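Local structure of alkylhalidase CmlS (Streptomyces venezuelae, 3I3L) at residues F212-P217 against D281-A286; V304-R309 against W358-Y363. The protein is a flavin-dependent halogenase of chloramphenicol biosynthesis that carries covalently bound FAD and probably acts as an oxidoreductase. One frame throughout, in Å; residues are numbered along the deposited sequence.

Interaction 1: residues F212-P217 against D281-A286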
ATOM      1  N   PHE A 212       8.867 -24.322   3.148  1.00 38.76           N
ATOM      2  CA  PHE A 212       9.147 -25.295   4.175  1.00 41.52           C
ATOM      3  C   PHE A 212       7.863 -25.934   4.665  1.00 43.43           C
ATOM      4  O   PHE A 212       6.833 -25.279   4.733  1.00 43.33           O
ATOM      5  CB  PHE A 212       9.894 -24.676   5.360  1.00 40.11           C
ATOM      6  CG  PHE A 212      11.316 -24.280   5.039  1.00 41.76           C
ATOM      7  CD1 PHE A 212      12.373 -25.156   5.297  1.00 42.52           C
ATOM      8  CD2 PHE A 212      11.607 -23.016   4.490  1.00 37.96           C
ATOM      9  CE1 PHE A 212      13.730 -24.792   4.994  1.00 43.39           C
ATOM     10  CE2 PHE A 212      12.944 -22.657   4.178  1.00 40.13           C
ATOM     11  CZ  PHE A 212      14.002 -23.545   4.438  1.00 39.99           C
ATOM     12  N   LYS A 213       7.952 -27.213   5.035  1.00 46.43           N
ATOM     13  CA  LYS A 213       6.884 -27.918   5.738  1.00 48.47           C
ATOM     14  C   LYS A 213       7.084 -27.676   7.224  1.00 49.40           C
ATOM     15  O   LYS A 213       8.082 -28.096   7.804  1.00 48.78           O
ATOM     16  CB  LYS A 213       6.924 -29.410   5.403  1.00 49.89           C
ATOM     17  CG  LYS A 213       5.962 -30.303   6.230  1.00 53.81           C
ATOM     18  CD  LYS A 213       5.142 -31.244   5.313  1.00 58.01           C
ATOM     19  CE  LYS A 213       5.985 -32.343   4.701  1.00 61.71           C
ATOM     20  NZ  LYS A 213       6.122 -33.511   5.636  1.00 62.34           N
ATOM     21  N   LEU A 214       6.137 -26.957   7.818  1.00 50.90           N
ATOM     22  CA  LEU A 214       6.254 -26.488   9.185  1.00 52.51           C
ATOM     23  C   LEU A 214       4.871 -26.044   9.575  1.00 53.71           C
ATOM     24  O   LEU A 214       4.173 -25.428   8.773  1.00 55.09           O
ATOM     25  CB  LEU A 214       7.210 -25.277   9.258  1.00 52.72           C
ATOM     26  CG  LEU A 214       7.299 -24.558  10.619  1.00 52.92           C
ATOM     27  CD1 LEU A 214       7.986 -25.425  11.687  1.00 51.11           C
ATOM     28  CD2 LEU A 214       7.994 -23.217  10.485  1.00 50.18           C
ATOM     29  N   LYS A 215       4.465 -26.347  10.795  1.00 54.98           N
ATOM     30  CA  LYS A 215       3.155 -25.959  11.277  1.00 55.87           C
ATOM     31  C   LYS A 215       3.308 -24.675  12.102  1.00 55.36           C
ATOM     32  O   LYS A 215       4.257 -24.550  12.889  1.00 55.41           O
ATOM     33  CB  LYS A 215       2.558 -27.091  12.134  1.00 57.04           C
ATOM     34  CG  LYS A 215       1.113 -26.853  12.634  1.00 59.23           C
ATOM     35  CD  LYS A 215       0.090 -27.765  11.916  1.00 63.01           C
ATOM     36  CE  LYS A 215       0.144 -29.222  12.423  1.00 63.70           C
ATOM     37  NZ  LYS A 215      -0.852 -30.109  11.746  1.00 61.88           N
ATOM     38  N   ASP A 216       2.399 -23.718  11.920  1.00 53.85           N
ATOM     39  CA  ASP A 216       2.466 -22.502  12.707  1.00 52.42           C
ATOM     40  C   ASP A 216       2.722 -22.911  14.158  1.00 52.34           C
ATOM     41  O   ASP A 216       1.942 -23.662  14.723  1.00 54.07           O
ATOM     42  CB  ASP A 216       1.172 -21.707  12.562  1.00 51.29           C
ATOM     43  CG  ASP A 216       1.223 -20.335  13.253  1.00 49.17           C
ATOM     44  OD1 ASP A 216       2.036 -20.109  14.167  1.00 47.49           O
ATOM     45  OD2 ASP A 216       0.406 -19.472  12.884  1.00 51.08           O
ATOM     46  N   PRO A 217       3.815 -22.436  14.757  1.00 52.00           N
ATOM     47  CA  PRO A 217       4.183 -22.794  16.135  1.00 52.16           C
ATOM     48  C   PRO A 217       3.418 -22.012  17.196  1.00 52.28           C
ATOM     49  O   PRO A 217       3.696 -22.151  18.403  1.00 51.66           O
ATOM     50  CB  PRO A 217       5.650 -22.364  16.219  1.00 52.17           C
ATOM     51  CG  PRO A 217       5.733 -21.198  15.281  1.00 52.29           C
ATOM     52  CD  PRO A 217       4.831 -21.574  14.128  1.00 52.16           C
ATOM     53  N   ASP A 281      15.598 -20.353  14.594  1.00 45.21           N
ATOM     54  CA  ASP A 281      14.839 -20.636  15.790  1.00 47.54           C
ATOM     55  C   ASP A 281      13.440 -21.161  15.380  1.00 48.26           C
ATOM     56  O   ASP A 281      13.129 -22.330  15.672  1.00 48.40           O
ATOM     57  CB  ASP A 281      14.718 -19.355  16.599  1.00 49.17           C
ATOM     58  CG  ASP A 281      14.165 -19.562  17.978  1.00 55.12           C
ATOM     59  OD1 ASP A 281      13.619 -20.669  18.292  1.00 59.19           O
ATOM     60  OD2 ASP A 281      14.281 -18.566  18.760  1.00 59.48           O
ATOM     61  N   ILE A 282      12.614 -20.359  14.673  1.00 47.34           N
ATOM     62  CA  ILE A 282      11.236 -20.821  14.387  1.00 45.89           C
ATOM     63  C   ILE A 282      11.129 -21.945  13.359  1.00 46.74           C
ATOM     64  O   ILE A 282      10.183 -22.735  13.373  1.00 45.76           O
ATOM     65  CB  ILE A 282      10.190 -19.686  14.135  1.00 46.65           C
ATOM     66  CG1 ILE A 282       9.588 -19.771  12.743  1.00 44.91           C
ATOM     67  CG2 ILE A 282      10.671 -18.291  14.520  1.00 43.50           C
ATOM     68  CD1 ILE A 282      10.581 -19.597  11.641  1.00 51.66           C
ATOM     69  N   LEU A 283      12.123 -22.030  12.483  1.00 47.42           N
ATOM     70  CA  LEU A 283      12.166 -23.048  11.472  1.00 49.10           C
ATOM     71  C   LEU A 283      12.457 -24.424  12.122  1.00 51.59           C
ATOM     72  O   LEU A 283      11.643 -25.342  12.056  1.00 51.69           O
ATOM     73  CB  LEU A 283      13.244 -22.665  10.459  1.00 48.24           C
ATOM     74  CG  LEU A 283      12.851 -22.589   8.979  1.00 47.93           C
ATOM     75  CD1 LEU A 283      11.428 -22.268   8.768  1.00 38.94           C
ATOM     76  CD2 LEU A 283      13.711 -21.596   8.228  1.00 42.25           C
ATOM     77  N   GLY A 284      13.627 -24.554  12.743  1.00 54.42           N
ATOM     78  CA  GLY A 284      13.945 -25.739  13.531  1.00 56.95           C
ATOM     79  C   GLY A 284      13.789 -27.079  12.826  1.00 58.38           C
ATOM     80  O   GLY A 284      12.879 -27.886  13.133  1.00 58.88           O
ATOM     81  N   GLY A 285      14.686 -27.321  11.875  1.00 59.10           N
ATOM     82  CA  GLY A 285      14.787 -28.642  11.246  1.00 58.90           C
ATOM     83  C   GLY A 285      13.679 -28.982  10.259  1.00 58.64           C
ATOM     84  O   GLY A 285      13.752 -30.046   9.602  1.00 59.18           O
ATOM     85  N   ALA A 286      12.670 -28.094  10.150  1.00 56.93           N
ATOM     86  CA  ALA A 286      11.604 -28.210   9.159  1.00 54.68           C
ATOM     87  C   ALA A 286      12.212 -28.571   7.823  1.00 53.25           C
ATOM     88  O   ALA A 286      13.372 -28.270   7.579  1.00 52.28           O
ATOM     89  CB  ALA A 286      10.849 -26.895   9.048  1.00 54.95           C
TER
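Phe-212 at the end of strand 203-213, and Leu-214 just past it, lean on Leu-283 and Ala-286, where the last turn of helix 277-283 and the type I' beta turn from Leu-283 to Ala-286 lead into the next strand. No hydrogen bond links the two segments; the contact is apolar. Leu-214 sits at its middle. With CG anti to the backbone N (chi1 173°), its two methyls reach the carbonyls of the helix end: CD1 of Leu-214 lies 3.7 Å from Leu-283 O, and its CD2 lies 3.7 Å from Ile-282 O. Leu-214 CD2 also meets Leu-283 CD1 at 4.0 Å, the two leucine side chains crossing at about a right angle. Closer to the backbone, Leu-214 CB packs against Ala-286 CB at 4.0 Å, while that same alanine methyl comes within 3.3 Å of Lys-213 O. An alanine at Leu-214 would keep the CB contact, but the loss of both methyls would probably open a gap over the carbonyls of Ile-282 and Leu-283. Phe-212 packs beside Leu-283 and Ala-286. Leu-283 CD2 lies over one face of the Phe-212 ring, near its rim, and Ala-286 O comes to the ring edge 4.0 Å from Phe-212 CD1. Gly-284 and Gly-285, both with positive phi, carry the chain round the turn. Leu-273 of helix 265-273 touches both Phe-212 and Leu-283, and Tyr-269 of that helix also meets Phe-212. Strand 203-213 runs antiparallel to strands 245-253 and 287-302, with Val-248 and Tyr-246 of the former against Phe-212 and Leu-214.

Interaction 2: residues V304-R309 against W358-Y363; sequences VFSADR and WYNRTY
Asn-360, on the long helix 352-382, grips the backbone of Phe-305 and Ser-306 with both ends of its amide, tying the helix to the edge strand 306-307 of the FAD-binding domain's mixed sheet. Its OD1 accepts from Phe-305 N at 2.8 Å, the donor tilted 34° from the carbonyl plane. Its ND2 gives an almost straight hydrogen bond (173°) to Ser-306 O at 3.0 Å, with that oxygen close to the amide plane. His-356 O, one turn earlier, also accepts from ND2.

The tight part lies on the buried side. Phe-305 CG stands anti to its own carbonyl carbon, which sends the ring toward Tyr-363. Tyr-363 CB sits over one face, 3.8 Å from the Phe-305 ring centroid, in a CH-pi contact. The two rings are inclined by 29° and slid apart, so they barely overlap; their closest atoms are Phe-305 CD1 and Tyr-363 CD1, 3.4 Å apart. Asn-360 OD1 lies in the plane of the phenyl ring, at its edge. The Tyr-359 ring lies beside Phe-305 CB and Ser-306: its CE2 is 3.9 Å from Phe-305 CB, and its CD2 is 3.4 Å from Ser-306 OG, a hydroxyl hydrogen-bonded to His-356 ND1. Tyr-359 OH is hydrogen-bonded to Leu-312 O on the adjoining strand.

The contact thins at both ends of 304-309. Partly exposed Val-304 only brushes Asn-360, and beyond Ser-306 the chain moves away from 358-363 toward the start of the same helix, where exposed Asp-308 forms a salt bridge with Lys-352.

Tyr-363 lies about 7 Å, side chain to nearest atom, from the bound FAD. The two hydrogen bonds of the Asn-360 amide fix its rotation and probably set the register of Phe-305 and Ser-306 against the helix, beside the apolar contacts of buried Phe-305, Tyr-359 and Tyr-363.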
ATOM      1  N   VAL A 304       4.924   9.285 -15.183  1.00 28.59           N
ATOM      2  CA  VAL A 304       3.525   9.377 -15.660  1.00 28.09           C
ATOM      3  C   VAL A 304       2.725   8.127 -15.260  1.00 24.36           C
ATOM      4  O   VAL A 304       2.997   7.049 -15.730  1.00 25.17           O
ATOM      5  CB  VAL A 304       3.462   9.603 -17.228  1.00 29.68           C
ATOM      6  CG1 VAL A 304       2.022   9.942 -17.729  1.00 30.56           C
ATOM      7  CG2 VAL A 304       4.395  10.792 -17.665  1.00 31.55           C
ATOM      8  N   PHE A 305       1.735   8.278 -14.385  1.00 21.10           N
ATOM      9  CA  PHE A 305       0.926   7.104 -13.989  1.00 21.66           C
ATOM     10  C   PHE A 305      -0.220   6.910 -15.008  1.00 21.27           C
ATOM     11  O   PHE A 305      -0.706   5.808 -15.166  1.00 23.51           O
ATOM     12  CB  PHE A 305       0.354   7.286 -12.577  1.00 18.10           C
ATOM     13  CG  PHE A 305       1.395   7.233 -11.487  1.00 22.42           C
ATOM     14  CD1 PHE A 305       1.686   6.035 -10.866  1.00 21.78           C
ATOM     15  CD2 PHE A 305       2.116   8.354 -11.120  1.00 19.58           C
ATOM     16  CE1 PHE A 305       2.644   5.999  -9.829  1.00 23.74           C
ATOM     17  CE2 PHE A 305       3.077   8.280 -10.120  1.00 18.79           C
ATOM     18  CZ  PHE A 305       3.336   7.144  -9.495  1.00 20.97           C
ATOM     19  N   SER A 306      -0.600   7.954 -15.701  1.00 20.30           N
ATOM     20  CA  SER A 306      -1.614   7.833 -16.761  1.00 21.45           C
ATOM     21  C   SER A 306      -1.637   9.189 -17.522  1.00 22.11           C
ATOM     22  O   SER A 306      -1.307  10.230 -16.978  1.00 22.88           O
ATOM     23  CB  SER A 306      -2.996   7.595 -16.120  1.00 21.01           C
ATOM     24  OG  SER A 306      -3.468   8.798 -15.472  1.00 19.40           O
ATOM     25  N   ALA A 307      -2.062   9.138 -18.772  1.00 21.99           N
ATOM     26  CA  ALA A 307      -2.247  10.310 -19.608  1.00 22.89           C
ATOM     27  C   ALA A 307      -3.098   9.857 -20.805  1.00 23.90           C
ATOM     28  O   ALA A 307      -3.127   8.680 -21.115  1.00 23.21           O
ATOM     29  CB  ALA A 307      -0.892  10.821 -20.141  1.00 22.76           C
ATOM     30  N   ASP A 308      -3.737  10.790 -21.472  1.00 26.51           N
ATOM     31  CA  ASP A 308      -4.397  10.499 -22.745  1.00 27.94           C
ATOM     32  C   ASP A 308      -5.351   9.278 -22.662  1.00 26.31           C
ATOM     33  O   ASP A 308      -6.331   9.288 -21.925  1.00 24.35           O
ATOM     34  CB  ASP A 308      -3.302  10.298 -23.797  1.00 28.66           C
ATOM     35  CG  ASP A 308      -2.400  11.535 -23.961  1.00 31.05           C
ATOM     36  OD1 ASP A 308      -2.899  12.672 -23.838  1.00 31.81           O
ATOM     37  OD2 ASP A 308      -1.181  11.353 -24.233  1.00 34.08           O
ATOM     38  N   ARG A 309      -5.020   8.205 -23.380  1.00 23.23           N
ATOM     39  CA  ARG A 309      -5.889   7.035 -23.329  1.00 24.62           C
ATOM     40  C   ARG A 309      -5.343   5.818 -22.572  1.00 24.22           C
ATOM     41  O   ARG A 309      -5.817   4.703 -22.792  1.00 25.23           O
ATOM     42  CB  ARG A 309      -6.302   6.622 -24.758  1.00 23.92           C
ATOM     43  CG  ARG A 309      -7.156   7.659 -25.442  1.00 26.12           C
ATOM     44  CD  ARG A 309      -7.471   7.319 -26.963  1.00 29.32           C
ATOM     45  NE  ARG A 309      -8.312   8.397 -27.542  1.00 30.81           N
ATOM     46  CZ  ARG A 309      -9.647   8.471 -27.388  1.00 29.90           C
ATOM     47  NH1 ARG A 309     -10.291   7.548 -26.698  1.00 26.28           N
ATOM     48  NH2 ARG A 309     -10.333   9.499 -27.878  1.00 26.46           N
ATOM     49  N   TRP A 358      -5.877  13.804 -11.096  1.00 24.48           N
ATOM     50  CA  TRP A 358      -6.253  13.141  -9.880  1.00 23.90           C
ATOM     51  C   TRP A 358      -5.622  11.713  -9.778  1.00 24.18           C
ATOM     52  O   TRP A 358      -5.140  11.311  -8.720  1.00 25.41           O
ATOM     53  CB  TRP A 358      -7.782  13.122  -9.684  1.00 22.34           C
ATOM     54  CG  TRP A 358      -8.197  12.161  -8.592  1.00 23.48           C
ATOM     55  CD1 TRP A 358      -8.292  12.431  -7.256  1.00 23.31           C
ATOM     56  CD2 TRP A 358      -8.567  10.769  -8.745  1.00 22.62           C
ATOM     57  NE1 TRP A 358      -8.717  11.326  -6.578  1.00 24.21           N
ATOM     58  CE2 TRP A 358      -8.849  10.275  -7.452  1.00 24.21           C
ATOM     59  CE3 TRP A 358      -8.686   9.911  -9.835  1.00 21.14           C
ATOM     60  CZ2 TRP A 358      -9.236   8.955  -7.225  1.00 23.61           C
ATOM     61  CZ3 TRP A 358      -9.055   8.598  -9.608  1.00 20.96           C
ATOM     62  CH2 TRP A 358      -9.349   8.139  -8.330  1.00 23.30           C
ATOM     63  N   TYR A 359      -5.665  10.940 -10.855  1.00 22.22           N
ATOM     64  CA  TYR A 359      -5.085   9.587 -10.807  1.00 21.56           C
ATOM     65  C   TYR A 359      -3.555   9.672 -10.513  1.00 21.13           C
ATOM     66  O   TYR A 359      -3.056   8.915  -9.717  1.00 18.38           O
ATOM     67  CB  TYR A 359      -5.354   8.835 -12.130  1.00 20.58           C
ATOM     68  CG  TYR A 359      -4.908   7.373 -12.101  1.00 20.11           C
ATOM     69  CD1 TYR A 359      -5.702   6.380 -11.499  1.00 18.34           C
ATOM     70  CD2 TYR A 359      -3.669   7.011 -12.605  1.00 18.93           C
ATOM     71  CE1 TYR A 359      -5.248   5.031 -11.431  1.00 17.11           C
ATOM     72  CE2 TYR A 359      -3.224   5.706 -12.585  1.00 15.46           C
ATOM     73  CZ  TYR A 359      -4.016   4.716 -12.002  1.00 19.90           C
ATOM     74  OH  TYR A 359      -3.540   3.410 -11.969  1.00 16.95           O
ATOM     75  N   ASN A 360      -2.855  10.632 -11.152  1.00 20.69           N
ATOM     76  CA  ASN A 360      -1.407  10.773 -10.968  1.00 24.32           C
ATOM     77  C   ASN A 360      -1.038  11.223  -9.550  1.00 25.47           C
ATOM     78  O   ASN A 360      -0.173  10.623  -8.902  1.00 25.82           O
ATOM     79  CB  ASN A 360      -0.800  11.784 -11.973  1.00 24.42           C
ATOM     80  CG  ASN A 360      -0.616  11.198 -13.338  1.00 25.30           C
ATOM     81  OD1 ASN A 360       0.479  10.729 -13.656  1.00 26.64           O
ATOM     82  ND2 ASN A 360      -1.694  11.214 -14.173  1.00 21.69           N
ATOM     83  N   ARG A 361      -1.723  12.255  -9.064  1.00 26.58           N
ATOM     84  CA  ARG A 361      -1.483  12.758  -7.710  1.00 28.66           C
ATOM     85  C   ARG A 361      -1.724  11.682  -6.664  1.00 28.69           C
ATOM     86  O   ARG A 361      -0.909  11.478  -5.763  1.00 30.76           O
ATOM     87  CB  ARG A 361      -2.387  13.935  -7.429  1.00 28.78           C
ATOM     88  CG  ARG A 361      -2.364  14.372  -5.998  1.00 38.63           C
ATOM     89  CD  ARG A 361      -3.329  15.572  -5.815  1.00 48.76           C
ATOM     90  NE  ARG A 361      -3.009  16.297  -4.590  1.00 54.60           N
ATOM     91  CZ  ARG A 361      -3.787  16.343  -3.518  1.00 57.40           C
ATOM     92  NH1 ARG A 361      -4.933  15.674  -3.525  1.00 59.45           N
ATOM     93  NH2 ARG A 361      -3.411  17.061  -2.441  1.00 56.36           N
ATOM     94  N   THR A 362      -2.821  10.974  -6.798  1.00 26.41           N
ATOM     95  CA  THR A 362      -3.218  10.019  -5.799  1.00 28.59           C
ATOM     96  C   THR A 362      -2.231   8.880  -5.737  1.00 27.09           C
ATOM     97  O   THR A 362      -1.864   8.442  -4.639  1.00 27.16           O
ATOM     98  CB  THR A 362      -4.702   9.501  -6.053  1.00 30.17           C
ATOM     99  OG1 THR A 362      -5.612  10.542  -5.663  1.00 37.72           O
ATOM    100  CG2 THR A 362      -5.032   8.366  -5.178  1.00 31.71           C
ATOM    101  N   TYR A 363      -1.811   8.361  -6.887  1.00 24.58           N
ATOM    102  CA  TYR A 363      -0.849   7.219  -6.887  1.00 24.41           C
ATOM    103  C   TYR A 363       0.511   7.672  -6.379  1.00 24.35           C
ATOM    104  O   TYR A 363       1.188   6.936  -5.659  1.00 24.11           O
ATOM    105  CB  TYR A 363      -0.684   6.612  -8.298  1.00 22.26           C
ATOM    106  CG  TYR A 363      -0.569   5.099  -8.343  1.00 21.58           C
ATOM    107  CD1 TYR A 363      -0.944   4.384  -9.489  1.00 20.22           C
ATOM    108  CD2 TYR A 363      -0.040   4.399  -7.279  1.00 20.30           C
ATOM    109  CE1 TYR A 363      -0.788   2.975  -9.558  1.00 16.77           C
ATOM    110  CE2 TYR A 363       0.145   3.040  -7.331  1.00 20.27           C
ATOM    111  CZ  TYR A 363      -0.222   2.331  -8.466  1.00 23.80           C
ATOM    112  OH  TYR A 363      -0.088   0.956  -8.442  1.00 21.15           O
TER

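Overall arrangement
Both contacts belong to the FAD-binding domain, yet they join different elements on opposite sides of the chain's centre, their own centres 44 Å apart. Interaction 1 is peripheral and only partly buried, set at one end of the large mixed sheet, away from the cofactor site. Interaction 2 lies deeper, at the edge strand of the nucleotide-binding sheet and close to the cofactor. Their buried areas are similar, 335 and 316 Å², but their chemistry differs: apolar packing around a helix end and a turn in 212-217 with 281-286, against amide-to-backbone hydrogen bonds and aromatic contacts in 304-309 with 358-363. They share no segment and do not touch.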